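Local coordinates for Lv-ranaspumin (Lv-RSN-1) (Leptodactylus vastus, PDB 4K82), which serves as a surfactant protein of the frog's foam nest and probably lowers the surface tension of water so that the foam can form and persist, at residues 14-19 with 101-106; 161-164 with 168-171; 189-194 with 201-206. All coordinates share one frame; numbering follows the deposited sequence.

Contact 1 (14-19 with 101-106)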
# COMPACT_ATOMS: atom_id res chain seq x y z
N PRO A 14 -14.84 15.83 -16.25
CA PRO A 14 -13.91 16.57 -15.39
C PRO A 14 -13.19 15.71 -14.34
O PRO A 14 -12.01 15.95 -14.08
CB PRO A 14 -14.81 17.62 -14.71
CG PRO A 14 -16.21 17.15 -14.93
CD PRO A 14 -16.20 16.40 -16.22
N GLY A 15 -13.88 14.75 -13.76
CA GLY A 15 -13.26 13.86 -12.78
C GLY A 15 -12.21 12.94 -13.38
O GLY A 15 -11.12 12.79 -12.83
N THR A 16 -12.55 12.31 -14.50
CA THR A 16 -11.62 11.45 -15.21
C THR A 16 -10.45 12.23 -15.78
O THR A 16 -9.31 11.76 -15.80
CB THR A 16 -12.33 10.69 -16.36
OG1 THR A 16 -13.44 9.97 -15.83
CG2 THR A 16 -11.37 9.72 -17.04
N ALA A 17 -10.74 13.45 -16.25
CA ALA A 17 -9.70 14.32 -16.77
C ALA A 17 -8.68 14.64 -15.69
O ALA A 17 -7.47 14.57 -15.91
CB ALA A 17 -10.32 15.61 -17.29
N CYS A 18 -9.18 14.99 -14.51
CA CYS A 18 -8.33 15.38 -13.40
C CYS A 18 -7.47 14.20 -12.96
O CYS A 18 -6.27 14.35 -12.69
CB CYS A 18 -9.19 15.88 -12.23
SG CYS A 18 -8.27 16.31 -10.73
N LEU A 19 -8.09 13.02 -12.90
CA LEU A 19 -7.39 11.80 -12.52
C LEU A 19 -6.29 11.48 -13.51
O LEU A 19 -5.17 11.15 -13.13
CB LEU A 19 -8.38 10.63 -12.44
CG LEU A 19 -7.75 9.29 -12.10
CD1 LEU A 19 -7.07 9.36 -10.74
CD2 LEU A 19 -8.82 8.21 -12.13
N LYS A 101 -7.27 1.00 -15.80
CA LYS A 101 -6.80 0.19 -16.91
C LYS A 101 -7.06 0.87 -18.26
O LYS A 101 -6.22 0.81 -19.16
CB LYS A 101 -7.43 -1.20 -16.86
CG LYS A 101 -7.05 -1.98 -15.61
CD LYS A 101 -8.03 -3.11 -15.33
CE LYS A 101 -7.90 -4.25 -16.33
NZ LYS A 101 -6.91 -5.28 -15.91
N GLU A 102 -8.20 1.55 -18.38
CA GLU A 102 -8.50 2.33 -19.57
C GLU A 102 -7.51 3.47 -19.77
O GLU A 102 -7.23 3.87 -20.90
CB GLU A 102 -9.93 2.88 -19.52
CG GLU A 102 -11.02 1.83 -19.76
CD GLU A 102 -12.42 2.42 -19.76
OE1 GLU A 102 -12.56 3.62 -19.42
OE2 GLU A 102 -13.38 1.70 -20.11
N LEU A 103 -6.98 4.00 -18.67
CA LEU A 103 -6.00 5.08 -18.73
C LEU A 103 -4.58 4.57 -18.94
O LEU A 103 -3.62 5.36 -18.93
CB LEU A 103 -6.05 5.93 -17.46
CG LEU A 103 -7.38 6.62 -17.18
CD1 LEU A 103 -7.24 7.50 -15.94
CD2 LEU A 103 -7.84 7.42 -18.38
N LYS A 104 -4.45 3.26 -19.10
CA LYS A 104 -3.18 2.61 -19.44
C LYS A 104 -2.09 2.75 -18.37
O LYS A 104 -0.91 2.90 -18.69
CB LYS A 104 -2.65 3.14 -20.79
CG LYS A 104 -3.64 2.98 -21.94
CD LYS A 104 -3.26 3.86 -23.11
CE LYS A 104 -4.31 3.82 -24.21
NZ LYS A 104 -3.99 4.78 -25.32
N ILE A 105 -2.48 2.68 -17.10
CA ILE A 105 -1.51 2.74 -16.00
C ILE A 105 -0.50 1.60 -16.08
O ILE A 105 -0.73 0.59 -16.75
CB ILE A 105 -2.20 2.70 -14.62
CG1 ILE A 105 -3.23 1.57 -14.56
CG2 ILE A 105 -2.86 4.04 -14.30
CD1 ILE A 105 -2.77 0.35 -13.81
N ASP A 106 0.62 1.77 -15.39
CA ASP A 106 1.64 0.73 -15.30
C ASP A 106 1.10 -0.41 -14.46
O ASP A 106 1.12 -0.34 -13.23
CB ASP A 106 2.90 1.30 -14.65
CG ASP A 106 4.09 0.36 -14.73
OD1 ASP A 106 3.89 -0.87 -14.81
OD2 ASP A 106 5.24 0.85 -14.71
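Leu103 reaches from the end of one helix toward Thr16 and Leu19 on another, joining helix 14-24 to the C-terminal end of helix 89-102 in a mainly alpha-helical fold. That end closes with a Schellman motif: Lys104 takes a positive phi (64°), its N bonds to Lys101 O at 3.0 Å, and its exposed side chain suits a turn at the surface. Leu103 stands immediately before this turn. Its CB points at helix 14-24, and with CG anti to the carbonyl carbon (chi1 -61°) the branch is carried across the gap. At the fork the two methyls divide the neighbours between them. CD1 comes to Leu19 CD2 at 4.2 Å, while CD2 lies 4.4 Å from Thr16 CG2, a looser approach. Leucine suits the place because its two equal branches can address two residues on one helix face. Leu19 meets it obliquely from a first torsion that sets CG anti to the backbone N (chi1 177°), bringing the tip nearer than its CB direction alone would. Around them, Leu96 and Leu99 pack on Leu19, and Leu23 on Leu103. Helix 14-24 is also tied down covalently, through Cys18 to Cys67. Thr16 is two-sided: its backbone N bonds to Asp75 OD2, while of its two side-chain branches the methyl CG2, not the hydroxyl OG1, is the one turned to Leu103 CD2.

Contact 2 (161-164 with 168-171)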
# COMPACT_ATOMS: atom_id res chain seq x y z
N ILE A 161 13.48 0.32 14.11
CA ILE A 161 12.68 1.53 14.27
C ILE A 161 11.45 1.47 13.38
O ILE A 161 10.33 1.79 13.80
CB ILE A 161 13.52 2.77 13.92
CG1 ILE A 161 14.56 3.03 15.02
CG2 ILE A 161 12.62 3.99 13.70
CD1 ILE A 161 15.67 3.98 14.62
N ILE A 162 11.65 1.02 12.14
CA ILE A 162 10.56 0.98 11.17
C ILE A 162 9.48 -0.02 11.58
O ILE A 162 8.28 0.28 11.55
CB ILE A 162 11.08 0.65 9.76
CG1 ILE A 162 11.89 1.82 9.20
CG2 ILE A 162 9.91 0.32 8.81
CD1 ILE A 162 12.79 1.45 8.03
N LEU A 163 9.90 -1.22 11.96
CA LEU A 163 8.94 -2.26 12.31
C LEU A 163 8.19 -1.96 13.58
O LEU A 163 7.06 -2.42 13.77
CB LEU A 163 9.61 -3.62 12.42
CG LEU A 163 10.26 -4.11 11.13
CD1 LEU A 163 10.98 -5.42 11.37
CD2 LEU A 163 9.24 -4.25 10.01
N GLU A 164 8.81 -1.19 14.47
CA GLU A 164 8.18 -0.84 15.73
C GLU A 164 6.91 -0.01 15.51
O GLU A 164 5.97 -0.07 16.31
CB GLU A 164 9.15 -0.11 16.65
CG GLU A 164 8.77 -0.28 18.10
CD GLU A 164 9.78 0.32 19.04
OE1 GLU A 164 10.36 1.37 18.68
OE2 GLU A 164 9.99 -0.25 20.13
N CYS A 168 2.16 -5.07 13.21
CA CYS A 168 1.33 -6.06 12.54
C CYS A 168 2.12 -6.92 11.53
O CYS A 168 1.85 -8.11 11.37
CB CYS A 168 0.14 -5.37 11.87
SG CYS A 168 0.48 -3.70 11.22
N VAL A 169 3.11 -6.32 10.87
CA VAL A 169 3.91 -7.04 9.87
C VAL A 169 4.78 -8.12 10.52
O VAL A 169 5.21 -9.06 9.84
CB VAL A 169 4.77 -6.09 9.01
CG1 VAL A 169 6.13 -5.89 9.63
CG2 VAL A 169 4.93 -6.66 7.61
N LEU A 170 5.01 -8.01 11.82
CA LEU A 170 5.76 -9.04 12.55
C LEU A 170 4.94 -10.32 12.68
O LEU A 170 5.47 -11.38 13.03
CB LEU A 170 6.17 -8.53 13.93
CG LEU A 170 6.88 -7.18 14.00
CD1 LEU A 170 7.23 -6.80 15.43
CD2 LEU A 170 8.13 -7.19 13.13
N GLY A 171 3.64 -10.23 12.43
CA GLY A 171 2.77 -11.39 12.44
C GLY A 171 2.65 -12.09 13.77
O GLY A 171 2.55 -13.32 13.82
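Val169 and Leu170, neighbours in sequence, both press on one residue, Leu163, where the chain leaves helix 152-165 and turns off through a short 3-10 segment. Cys168 comes first, inside the 3-10 segment; its CB points away from the helix, and its sulfur is joined to Cys125. The cross-link therefore holds the far side of the turn while the next two residues face the helix. Val169 is the first of these: its CG1 meets Leu163 CD2 at 3.5 Å, a close methyl-to-methyl approach, with the two side chains at about a right angle. A beta-branched valine fits here, being short and filling the space close to its own backbone. Leu170, one step on, carries a longer, forked side chain. A first torsion of -51° swings its CG beside the backbone N and sends CD2 to the other methyl branch of the same partner, 3.8 Å from Leu163 CD1 and 3.9 Å from Leu163 CB. Gly171 then ends the turn: its N bonds to Cys168 O at 3.0 Å, and its positive phi (63°) is easily reached without a CB. Leu178 of helix 175-180 touches both Leu163 and Leu170, and Phe137 packs on Leu163 from helix 133-144. Everything that meets across the two segments is aliphatic carbon, which implies that the hold comes from close fit and exclusion of water, while the backbone bond of the 3-10 turn and the disulfide fix the chain's course.

Contact 3 (189-194 with 201-206)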
# COMPACT_ATOMS: atom_id res chain seq x y z
N LEU A 189 22.43 -9.19 5.87
CA LEU A 189 21.50 -9.44 6.96
C LEU A 189 21.09 -10.91 6.90
O LEU A 189 20.86 -11.47 5.83
CB LEU A 189 20.27 -8.52 6.87
CG LEU A 189 20.30 -7.25 7.71
CD1 LEU A 189 21.41 -6.31 7.30
CD2 LEU A 189 18.94 -6.54 7.61
N SER A 190 21.01 -11.53 8.07
CA SER A 190 20.63 -12.93 8.17
C SER A 190 19.42 -13.04 9.08
O SER A 190 19.45 -12.58 10.23
CB SER A 190 21.79 -13.75 8.72
OG SER A 190 21.48 -15.12 8.73
N PHE A 191 18.34 -13.64 8.58
CA PHE A 191 17.12 -13.75 9.35
C PHE A 191 16.94 -15.20 9.78
O PHE A 191 16.53 -16.05 8.99
CB PHE A 191 15.92 -13.27 8.52
CG PHE A 191 16.02 -11.83 8.07
CD1 PHE A 191 16.81 -11.48 6.99
CD2 PHE A 191 15.32 -10.84 8.74
CE1 PHE A 191 16.91 -10.16 6.57
CE2 PHE A 191 15.41 -9.51 8.32
CZ PHE A 191 16.21 -9.18 7.24
N GLU A 192 17.27 -15.47 11.04
CA GLU A 192 17.33 -16.85 11.53
C GLU A 192 16.10 -17.21 12.35
O GLU A 192 15.37 -16.33 12.81
CB GLU A 192 18.63 -17.04 12.33
CG GLU A 192 19.88 -16.75 11.49
CD GLU A 192 21.15 -16.59 12.31
OE1 GLU A 192 21.26 -17.22 13.39
OE2 GLU A 192 22.05 -15.83 11.87
N GLY A 193 15.85 -18.50 12.52
CA GLY A 193 14.73 -18.98 13.31
C GLY A 193 13.38 -18.33 13.03
O GLY A 193 12.92 -18.27 11.89
N ILE A 194 12.76 -17.81 14.08
CA ILE A 194 11.43 -17.19 13.95
C ILE A 194 11.41 -15.89 13.14
O ILE A 194 10.34 -15.37 12.82
CB ILE A 194 10.80 -16.96 15.33
CG1 ILE A 194 11.65 -15.99 16.15
CG2 ILE A 194 10.63 -18.28 16.06
CD1 ILE A 194 11.15 -15.77 17.58
N LEU A 201 9.77 -11.94 3.47
CA LEU A 201 8.90 -10.87 3.02
C LEU A 201 9.73 -9.68 2.54
O LEU A 201 9.46 -9.11 1.48
CB LEU A 201 7.94 -10.48 4.15
CG LEU A 201 6.98 -9.31 3.85
CD1 LEU A 201 6.02 -9.69 2.74
CD2 LEU A 201 6.24 -8.93 5.11
N LEU A 202 10.73 -9.29 3.32
CA LEU A 202 11.60 -8.18 2.93
C LEU A 202 12.33 -8.48 1.64
O LEU A 202 12.25 -7.75 0.67
CB LEU A 202 12.62 -7.87 4.02
CG LEU A 202 12.14 -7.04 5.19
CD1 LEU A 202 13.22 -7.01 6.26
CD2 LEU A 202 11.82 -5.62 4.73
N ILE A 203 13.05 -9.59 1.65
CA ILE A 203 13.94 -9.90 0.54
C ILE A 203 13.23 -10.30 -0.76
O ILE A 203 13.61 -9.86 -1.85
CB ILE A 203 14.96 -10.99 0.96
CG1 ILE A 203 15.85 -10.45 2.09
CG2 ILE A 203 15.78 -11.47 -0.24
CD1 ILE A 203 16.59 -11.52 2.88
N LEU A 204 12.18 -11.11 -0.65
CA LEU A 204 11.51 -11.62 -1.85
C LEU A 204 10.43 -10.69 -2.39
O LEU A 204 10.11 -10.73 -3.58
CB LEU A 204 10.88 -12.99 -1.57
CG LEU A 204 11.81 -14.19 -1.39
CD1 LEU A 204 11.00 -15.41 -0.98
CD2 LEU A 204 12.57 -14.45 -2.68
N VAL A 205 9.87 -9.87 -1.51
CA VAL A 205 8.65 -9.13 -1.84
C VAL A 205 8.83 -7.61 -1.70
O VAL A 205 8.70 -6.86 -2.68
CB VAL A 205 7.48 -9.60 -0.95
CG1 VAL A 205 6.23 -8.86 -1.28
CG2 VAL A 205 7.26 -11.13 -1.11
N LEU A 206 9.13 -7.16 -0.50
CA LEU A 206 9.15 -5.72 -0.23
C LEU A 206 10.31 -4.97 -0.92
O LEU A 206 10.10 -3.92 -1.54
CB LEU A 206 9.14 -5.44 1.27
CG LEU A 206 7.85 -5.83 1.99
CD1 LEU A 206 8.05 -5.76 3.50
CD2 LEU A 206 6.69 -4.93 1.54
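Leu201 O receives two backbone N-H groups from the next turn of its helix: Leu206 N at 2.8 Å, and Val205 N at 3.1 Å in a weak bond. The preference for the residue five places on marks a wider pi-type turn, and the phi of Val205 (-123°), far from helical values, belongs to the same distortion. At the start of this turn, Leu202 and Ile203 direct their side chains to Phe191. The ring of Phe191 is divided between them: Ile203 CD1 lies 3.9 Å from Phe191 CE1, on one flank, and Leu202 CD1 is 3.8 Å from Phe191 CZ, at the ring's far end. Both methyls approach obliquely. Phe191 closes the second strand of a two-stranded antiparallel hairpin, 182-185 with 188-191, from which the chain runs on into helix 196-212; the ring thus bridges hairpin and helix. Turned at chi1 to -61°, it extends from the strand toward the helix, flat and long enough to touch two successive residues. An alanine here would leave both methyls without their aromatic partner and would probably open a gap between strand and helix. Leu202, deposited in two conformers, makes this contact in the one described, and continues inward to Leu141 and Leu159. Ile203 is exposed, and the end of its longer branch, CD1, meets the ring at CE1 and CD1. Alternation along the strand turns Ser190 away from the helix, where Ser190 OG donates to the anti lone pair of Glu192 OE2 at 3.3 Å.

Overall arrangement
Along the chain the three contacts follow in series, each closing before the next opens. Contact 1 sits alone at one end of the elongated molecule, its centre about 34 Å from that of contact 2 and 36 Å from that of contact 3, on the opposite side of the chain's centre. Contacts 2 and 3 are neighbours, with centres 13 Å apart, and touch where Val169 CG2 meets Leu201 CD2 at 3.6 Å. Both also draw on helix 152-165, and helix 133-144 backs both, through Phe137. Contact 1 joins helix 14-24 to the turn that ends helix 89-102, while contacts 2 and 3 gather helices and the lone hairpin round a shared apolar interior.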